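Local coordinates for MIX1 (PDB 3HA4), which probably serves as a membrane-anchored mitochondrial scaffold that mediates protein-protein interactions through an all-helical, TPR-like fold and forms homodimers, at residues A[34-37]-A[38-41]; A[56-59]-A[60-64]; A[75-78]-A[79-83]; A[134-137]-A[138-141]. All coordinates share one frame; numbering follows the deposited sequence.

How the interactions relate
The four contacts follow one another along the chain, each a local turn of a helix or a helix end, and three of them meet in the core. Interaction 1 packs on interaction 2 through Leu37, whose CD2 lies 3.7 Å from Thr61 CG2, and on interaction 3 where Val41 CG1 comes within 3.5 Å of Leu75 CD1. Trp58 CE3 of interaction 2 meets Leu75 CD2 of interaction 3 at 3.6 Å. Interactions 3 and 4, their centres about 10 Å apart, are joined by a salt bridge, Lys80 NZ to Asp135 OD2 at 2.8 Å. Interactions 1, 3 and 4 also touch the second subunit of the dimer.

Interaction 1: A[34-37]-A[38-41]; sequences WPLL and HQRV
Leu36 lays its CD2 methyl over the guanidinium of Arg40, 3.6 Å from CZ and above the centre of the flat group, while its CD1 reaches the Gln39 amide, 3.6 Å from NE2. The arginine chain runs extended from CG to NE, which carries the planar group out across the leucine, the two side chains crossing at a slant, and leaves its charged end on the exposed side of the helix. On another side of the same helix the six-membered ring of Trp34 and the imidazole of His38 approach obliquely, centroids 5.4 Å apart and planes at 32°, and His38 CB sits over a face of the indole. These i to i+3 and i to i+4 pairs belong to helix 34-42, which packs against helices 54-64 and 70-81 in a TPR-like helical array. The indole NE1 donates a hydrogen bond to Asp68 OD2, and Tyr65 meets the ring edge-to-face. Four i to i+4 backbone bonds hold the turns, the shortest from His38 N to Trp34 O at 2.8 Å. Leu37 faces helix 54-64, whereas Trp34, Pro35, His38 and Gln39 pack on Asp124, Glu127, Ile128 and Met131 of the second subunit, respectively.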
# COMPACT_ATOMS: atom_id res chain seq x y z
N TRP A 34 -2.25 13.43 3.74
CA TRP A 34 -1.89 12.19 3.06
C TRP A 34 -2.18 10.91 3.88
O TRP A 34 -2.68 9.93 3.34
CB TRP A 34 -0.43 12.25 2.57
CG TRP A 34 0.03 11.02 1.84
CD1 TRP A 34 -0.07 10.76 0.50
CD2 TRP A 34 0.67 9.87 2.42
NE1 TRP A 34 0.45 9.52 0.22
CE2 TRP A 34 0.92 8.96 1.37
CE3 TRP A 34 1.05 9.53 3.73
CZ2 TRP A 34 1.54 7.72 1.59
CZ3 TRP A 34 1.67 8.30 3.94
CH2 TRP A 34 1.90 7.41 2.87
N PRO A 35 -1.92 10.91 5.16
CA PRO A 35 -2.14 9.69 5.88
C PRO A 35 -3.57 9.33 6.05
O PRO A 35 -3.84 8.19 6.09
CB PRO A 35 -1.48 9.98 7.21
CG PRO A 35 -0.50 10.90 6.90
CD PRO A 35 -1.08 11.80 5.95
N LEU A 36 -4.48 10.27 6.13
CA LEU A 36 -5.88 9.93 6.20
C LEU A 36 -6.43 9.49 4.85
O LEU A 36 -7.29 8.66 4.77
CB LEU A 36 -6.68 11.07 6.80
CG LEU A 36 -8.19 11.01 6.62
CD1 LEU A 36 -8.91 10.16 7.60
CD2 LEU A 36 -8.82 12.32 6.50
N LEU A 37 -5.88 10.06 3.80
CA LEU A 37 -6.16 9.72 2.44
C LEU A 37 -5.68 8.33 2.10
O LEU A 37 -6.36 7.58 1.46
CB LEU A 37 -5.52 10.74 1.52
CG LEU A 37 -5.80 10.64 0.03
CD1 LEU A 37 -7.23 10.62 -0.26
CD2 LEU A 37 -5.11 11.69 -0.73
N HIS A 38 -4.51 7.99 2.56
CA HIS A 38 -4.02 6.66 2.39
C HIS A 38 -4.88 5.69 3.15
O HIS A 38 -5.21 4.66 2.67
CB HIS A 38 -2.58 6.58 2.84
CG HIS A 38 -2.05 5.19 2.90
ND1 HIS A 38 -2.22 4.38 3.99
CD2 HIS A 38 -1.36 4.46 2.01
CE1 HIS A 38 -1.66 3.22 3.77
NE2 HIS A 38 -1.13 3.24 2.57
N GLN A 39 -5.27 6.05 4.35
CA GLN A 39 -6.17 5.25 5.17
C GLN A 39 -7.55 5.05 4.53
O GLN A 39 -8.15 3.97 4.63
CB GLN A 39 -6.28 5.85 6.57
CG GLN A 39 -7.14 5.07 7.53
CD GLN A 39 -7.26 5.76 8.88
OE1 GLN A 39 -6.90 5.21 9.92
NE2 GLN A 39 -7.75 7.00 8.86
N ARG A 40 -8.04 6.05 3.83
CA ARG A 40 -9.32 5.96 3.18
C ARG A 40 -9.28 5.07 1.98
O ARG A 40 -10.20 4.38 1.67
CB ARG A 40 -9.74 7.34 2.78
CG ARG A 40 -10.67 7.93 3.71
CD ARG A 40 -10.83 9.38 3.61
NE ARG A 40 -11.38 9.85 4.86
CZ ARG A 40 -11.89 11.05 5.07
NH1 ARG A 40 -11.92 11.93 4.11
NH2 ARG A 40 -12.37 11.36 6.24
N VAL A 41 -8.16 5.09 1.30
CA VAL A 41 -7.98 4.32 0.11
C VAL A 41 -7.77 2.86 0.43
O VAL A 41 -8.13 2.00 -0.32
CB VAL A 41 -6.80 4.85 -0.69
CG1 VAL A 41 -6.36 3.88 -1.71
CG2 VAL A 41 -7.13 6.13 -1.33

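Interaction 2: A[56-59]-A[60-64]; sequences LMWE and QTKHY
The indole of Trp58 carries the aliphatic part of Lys62 on one face, with CG 3.6 Å from the centroid of the six-membered ring and 23° off its normal, a CH-pi contact. The hydroxyl of Thr61 approaches the same ring obliquely, OG1 lying 3.1 Å from Trp58 CZ3. This is the i, i+3, i+4 pattern of an alpha-helix, here helix 54-64 of the TPR-like bundle, and it places the tryptophan against Met97, Val101 and Gln104 of helix 94-109 and against Leu75 of helix 70-81. With CG anti to the backbone N (chi1 171°), the indole lies along the helix toward the following turn, where the lysine crosses it at about a right angle. The lysine chain then bends at chi3 and brings its amine to two acids: Glu59 OE2 forms a salt bridge with Lys62 NZ at 3.3 Å, and Glu100 forms another from helix 94-109. Glu100 OE1 also accepts the hydrogen bond of Trp58 NE1, so a single carboxylate oxygen ties both partners of the CH-pi pair to the neighbouring helix and probably helps to keep the lysine charged. On another side of the helix, Leu56 and Gln60 pack obliquely, and Met57 joins them where Met57 CG meets Gln60 OE1. Met57, Gln60 and Thr61 all reach Leu37 of helix 34-42. Beneath the Leu56-Gln60 pair, Gln60 N donates to Leu56 O at 2.7 Å, and the leucine CD2 rests 3.6 Å from Gln60 NE2.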
# COMPACT_ATOMS: atom_id res chain seq x y z
N LEU A 56 -12.76 11.08 -6.67
CA LEU A 56 -12.39 12.27 -5.91
C LEU A 56 -11.11 12.03 -5.13
O LEU A 56 -10.22 12.89 -5.08
CB LEU A 56 -13.54 12.66 -4.98
CG LEU A 56 -13.54 13.88 -4.04
CD1 LEU A 56 -13.48 13.45 -2.57
CD2 LEU A 56 -12.46 14.93 -4.36
N MET A 57 -11.01 10.85 -4.54
CA MET A 57 -9.83 10.49 -3.78
C MET A 57 -8.62 10.38 -4.71
O MET A 57 -7.53 10.80 -4.34
CB MET A 57 -10.06 9.20 -2.99
CG MET A 57 -10.67 9.47 -1.62
SD MET A 57 -10.73 7.99 -0.58
CE MET A 57 -11.91 6.99 -1.48
N TRP A 58 -8.83 9.84 -5.91
CA TRP A 58 -7.77 9.72 -6.91
C TRP A 58 -7.35 11.11 -7.36
O TRP A 58 -6.16 11.43 -7.43
CB TRP A 58 -8.23 8.89 -8.11
CG TRP A 58 -7.24 8.94 -9.25
CD1 TRP A 58 -7.49 9.20 -10.57
CD2 TRP A 58 -5.82 8.77 -9.14
NE1 TRP A 58 -6.31 9.19 -11.29
CE2 TRP A 58 -5.28 8.92 -10.43
CE3 TRP A 58 -4.96 8.49 -8.07
CZ2 TRP A 58 -3.92 8.80 -10.69
CZ3 TRP A 58 -3.60 8.37 -8.33
CH2 TRP A 58 -3.09 8.53 -9.62
N GLU A 59 -8.35 11.93 -7.66
CA GLU A 59 -8.16 13.33 -8.03
C GLU A 59 -7.41 14.10 -6.97
O GLU A 59 -6.54 14.92 -7.27
CB GLU A 59 -9.50 14.00 -8.30
CG GLU A 59 -9.37 15.28 -9.07
CD GLU A 59 -8.44 15.12 -10.25
OE1 GLU A 59 -7.42 15.85 -10.30
OE2 GLU A 59 -8.72 14.23 -11.10
N GLN A 60 -7.72 13.83 -5.71
CA GLN A 60 -6.97 14.45 -4.62
C GLN A 60 -5.51 14.03 -4.62
O GLN A 60 -4.65 14.85 -4.29
CB GLN A 60 -7.62 14.18 -3.26
CG GLN A 60 -9.01 14.76 -3.14
CD GLN A 60 -9.75 14.31 -1.89
OE1 GLN A 60 -9.61 13.18 -1.45
NE2 GLN A 60 -10.53 15.22 -1.31
N THR A 61 -5.21 12.79 -4.99
CA THR A 61 -3.82 12.37 -4.92
C THR A 61 -3.00 12.90 -6.10
O THR A 61 -1.88 13.33 -5.91
CB THR A 61 -3.62 10.85 -4.68
OG1 THR A 61 -3.27 10.20 -5.90
CG2 THR A 61 -4.86 10.22 -4.11
N LYS A 62 -3.57 12.90 -7.30
CA LYS A 62 -2.89 13.50 -8.45
C LYS A 62 -2.57 14.96 -8.18
O LYS A 62 -1.53 15.48 -8.58
CB LYS A 62 -3.76 13.44 -9.70
CG LYS A 62 -4.01 12.07 -10.24
CD LYS A 62 -4.58 12.18 -11.64
CE LYS A 62 -6.05 12.58 -11.61
NZ LYS A 62 -6.73 12.37 -12.93
N HIS A 63 -3.50 15.63 -7.50
CA HIS A 63 -3.43 17.07 -7.33
C HIS A 63 -2.49 17.47 -6.19
O HIS A 63 -1.61 18.32 -6.35
CB HIS A 63 -4.83 17.65 -7.11
CG HIS A 63 -4.84 19.15 -6.99
ND1 HIS A 63 -4.87 19.81 -5.78
CD2 HIS A 63 -4.80 20.11 -7.95
CE1 HIS A 63 -4.86 21.11 -5.99
NE2 HIS A 63 -4.82 21.32 -7.30
N TYR A 64 -2.71 16.84 -5.03
CA TYR A 64 -1.95 17.17 -3.83
C TYR A 64 -0.67 16.36 -3.67
O TYR A 64 0.28 16.81 -3.02
CB TYR A 64 -2.85 16.99 -2.59
CG TYR A 64 -3.97 18.00 -2.52
CD1 TYR A 64 -3.71 19.35 -2.32
CD2 TYR A 64 -5.29 17.60 -2.65
CE1 TYR A 64 -4.73 20.28 -2.26
CE2 TYR A 64 -6.33 18.52 -2.58
CZ TYR A 64 -6.04 19.85 -2.39
OH TYR A 64 -7.06 20.76 -2.33

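Interaction 3: A[75-78]-A[79-83]; sequences LTQV and LKYSS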
# COMPACT_ATOMS: atom_id res chain seq x y z
N LEU A 75 -4.29 1.82 -5.12
CA LEU A 75 -5.29 1.92 -6.17
C LEU A 75 -5.13 0.84 -7.26
O LEU A 75 -6.12 0.32 -7.78
CB LEU A 75 -5.25 3.31 -6.80
CG LEU A 75 -6.25 4.37 -6.33
CD1 LEU A 75 -7.06 3.90 -5.14
CD2 LEU A 75 -5.51 5.64 -6.01
N THR A 76 -3.88 0.52 -7.60
CA THR A 76 -3.63 -0.54 -8.57
C THR A 76 -4.24 -1.85 -8.10
O THR A 76 -4.88 -2.56 -8.88
CB THR A 76 -2.13 -0.75 -8.83
OG1 THR A 76 -1.57 0.43 -9.39
CG2 THR A 76 -1.92 -1.89 -9.81
N GLN A 77 -4.05 -2.18 -6.82
CA GLN A 77 -4.71 -3.36 -6.24
C GLN A 77 -6.24 -3.24 -6.32
O GLN A 77 -6.92 -4.23 -6.59
CB GLN A 77 -4.28 -3.61 -4.78
CG GLN A 77 -2.77 -3.59 -4.53
CD GLN A 77 -1.97 -4.22 -5.67
OE1 GLN A 77 -2.29 -5.30 -6.18
NE2 GLN A 77 -0.92 -3.53 -6.08
N VAL A 78 -6.78 -2.05 -6.08
CA VAL A 78 -8.21 -1.83 -6.29
C VAL A 78 -8.62 -2.12 -7.74
O VAL A 78 -9.55 -2.87 -7.98
CB VAL A 78 -8.70 -0.42 -5.84
CG1 VAL A 78 -10.16 -0.21 -6.19
CG2 VAL A 78 -8.50 -0.25 -4.34
N LEU A 79 -7.89 -1.57 -8.71
CA LEU A 79 -8.18 -1.85 -10.12
C LEU A 79 -7.94 -3.33 -10.48
O LEU A 79 -8.72 -3.93 -11.23
CB LEU A 79 -7.37 -0.94 -11.03
CG LEU A 79 -7.57 0.54 -10.77
CD1 LEU A 79 -6.63 1.39 -11.63
CD2 LEU A 79 -9.02 0.88 -11.03
N LYS A 80 -6.87 -3.91 -9.96
CA LYS A 80 -6.57 -5.33 -10.15
C LYS A 80 -7.68 -6.27 -9.68
O LYS A 80 -8.22 -7.07 -10.44
CB LYS A 80 -5.29 -5.66 -9.38
CG LYS A 80 -4.51 -6.86 -9.87
CD LYS A 80 -3.07 -6.77 -9.35
CE LYS A 80 -2.33 -8.07 -9.51
NZ LYS A 80 -0.97 -7.95 -8.91
N TYR A 81 -8.03 -6.16 -8.40
CA TYR A 81 -8.87 -7.18 -7.77
C TYR A 81 -10.36 -6.88 -7.70
O TYR A 81 -11.14 -7.77 -7.38
CB TYR A 81 -8.32 -7.53 -6.39
CG TYR A 81 -6.91 -8.05 -6.47
CD1 TYR A 81 -6.62 -9.19 -7.19
CD2 TYR A 81 -5.87 -7.38 -5.84
CE1 TYR A 81 -5.33 -9.67 -7.28
CE2 TYR A 81 -4.57 -7.85 -5.92
CZ TYR A 81 -4.31 -9.00 -6.64
OH TYR A 81 -3.04 -9.48 -6.73
N SER A 82 -10.76 -5.65 -8.00
CA SER A 82 -12.19 -5.35 -8.04
C SER A 82 -12.75 -5.90 -9.34
O SER A 82 -12.01 -6.12 -10.30
CB SER A 82 -12.46 -3.85 -7.92
OG SER A 82 -12.19 -3.35 -6.61
N SER A 83 -14.06 -6.13 -9.36
CA SER A 83 -14.74 -6.66 -10.52
C SER A 83 -15.09 -5.53 -11.47
O SER A 83 -15.22 -4.38 -11.05
CB SER A 83 -16.04 -7.35 -10.07
OG SER A 83 -17.12 -6.41 -10.08
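Val78 O takes two donors from Ser82, the backbone N at 3.0 Å and, weakly, the hydroxyl OG, also at 3.0 Å. Ser82 is the first residue to leave helical angles, and its side chain points back toward the last turn of helix 70-81. OG beside the backbone N (chi1 -71°) is what lets the hydroxyl reach that carbonyl. The preceding carbonyls are satisfied in regular i to i+4 fashion: Leu75 O by Leu79 N, Thr76 O by Lys80 N at 2.6 Å, and Gln77 O by Tyr81 N. The hydroxyl of Thr76 bonds back to Pro72 O, and Gln77 NE2 to Leu73 O. The bent Gln77 chain runs alongside Tyr81, the amide and ring planes 43° apart, with OE1 3.4 Å from Tyr81 CE2 and 3.6 Å from Lys80 CD. Lys80 extends past it to a salt bridge with Asp135, and weakly to Gln39 of the second subunit. Ser83 caps helix 84-90 through OG to Tyr86 N. Helices 94-109 and 123-137 pack on Thr76, and Leu87 of helix 84-90 touches Leu79 and Ser82.

Interaction 4: A[134-137]-A[138-141]; sequences DDLE and NMDL
Asn138 and Met139 fold back on the last turn of helix 123-137 chiefly through backbone hydrogen bonds. Asn138 N donates to Asp134 O at 2.7 Å, an i to i+4 bond, and adds a weak one to Asp135 O. Met139 N instead reaches three residues back, to Leu136 O at 2.9 Å, with the donor standing 56° out of the carbonyl plane. That carbonyl also receives Arg98 NE from helix 94-109, so two donors hold it.

Apolar contacts are few. The methionine chain bends at chi3 (-69°), which brings its methyl back to the last turn, where CE lies 4.3 Å from Leu136 CD2; the same methyl also sits 3.6 Å from the carbonyl oxygen of Asp135, a polar neighbour. Leu136 is buried against Leu102 and Leu105 of helix 94-109, while Met139 and Leu141 both pack on Leu79 of helix 70-81.

Among the charged groups, Asp135, the acid that pairs with Lys80, points away from the 138-141 segment, toward helix 70-81, where it touches Thr76, and it also packs on Gln39 of the second subunit. Beyond the turn, Leu141 N bonds to Asp95 OD1, which ties the departing chain to the start of helix 94-109.

The shift from an i to i+4 bond to an i to i+3 bond, followed by extended backbone at Met139, is characteristic of a helix C-terminus unwinding into a loop, here leaving the last helix of the modelled TPR-like fold.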
# COMPACT_ATOMS: atom_id res chain seq x y z
N ASP A 134 3.61 -2.92 -14.68
CA ASP A 134 3.27 -4.10 -15.48
C ASP A 134 1.80 -4.45 -15.31
O ASP A 134 1.09 -4.67 -16.29
CB ASP A 134 4.09 -5.33 -15.05
CG ASP A 134 5.46 -5.37 -15.68
OD1 ASP A 134 5.81 -4.45 -16.46
OD2 ASP A 134 6.18 -6.34 -15.38
N ASP A 135 1.38 -4.54 -14.05
CA ASP A 135 -0.01 -4.87 -13.75
C ASP A 135 -0.93 -3.93 -14.51
O ASP A 135 -1.85 -4.37 -15.21
CB ASP A 135 -0.26 -4.80 -12.24
CG ASP A 135 0.27 -6.02 -11.52
OD1 ASP A 135 0.46 -7.05 -12.20
OD2 ASP A 135 0.49 -5.96 -10.30
N LEU A 136 -0.66 -2.63 -14.40
CA LEU A 136 -1.49 -1.65 -15.07
C LEU A 136 -1.43 -1.86 -16.57
O LEU A 136 -2.46 -2.00 -17.23
CB LEU A 136 -1.08 -0.23 -14.68
CG LEU A 136 -1.38 0.07 -13.20
CD1 LEU A 136 -0.63 1.32 -12.68
CD2 LEU A 136 -2.91 0.19 -13.01
N GLU A 137 -0.24 -1.88 -17.12
CA GLU A 137 -0.07 -2.13 -18.53
C GLU A 137 -0.82 -3.37 -19.02
O GLU A 137 -1.37 -3.37 -20.08
CB GLU A 137 1.41 -2.21 -18.86
CG GLU A 137 2.19 -0.93 -18.75
CD GLU A 137 2.01 -0.07 -19.92
OE1 GLU A 137 1.20 -0.42 -20.74
OE2 GLU A 137 2.65 0.96 -20.04
N ASN A 138 -0.86 -4.41 -18.21
CA ASN A 138 -1.50 -5.67 -18.60
C ASN A 138 -3.03 -5.65 -18.46
O ASN A 138 -3.71 -6.60 -18.83
CB ASN A 138 -0.89 -6.84 -17.83
CG ASN A 138 0.35 -7.39 -18.50
OD1 ASN A 138 0.39 -7.53 -19.72
ND2 ASN A 138 1.38 -7.70 -17.72
N MET A 139 -3.54 -4.54 -17.97
CA MET A 139 -4.93 -4.43 -17.58
C MET A 139 -5.71 -3.70 -18.66
O MET A 139 -5.23 -2.72 -19.23
CB MET A 139 -5.00 -3.64 -16.27
CG MET A 139 -6.18 -3.89 -15.39
SD MET A 139 -6.04 -2.93 -13.87
CE MET A 139 -4.67 -3.75 -13.04
N ASP A 140 -6.91 -4.21 -18.97
CA ASP A 140 -7.90 -3.46 -19.75
C ASP A 140 -9.25 -3.49 -19.02
O ASP A 140 -9.81 -4.56 -18.76
CB ASP A 140 -8.03 -3.99 -21.18
CG ASP A 140 -8.87 -3.08 -22.07
OD1 ASP A 140 -9.58 -2.19 -21.55
OD2 ASP A 140 -8.83 -3.24 -23.31
N LEU A 141 -9.74 -2.30 -18.69
CA LEU A 141 -10.91 -2.15 -17.83
C LEU A 141 -12.09 -1.57 -18.60
O LEU A 141 -13.08 -1.14 -18.01
CB LEU A 141 -10.56 -1.26 -16.64
CG LEU A 141 -9.36 -1.73 -15.82
CD1 LEU A 141 -8.93 -0.66 -14.83
CD2 LEU A 141 -9.66 -3.04 -15.11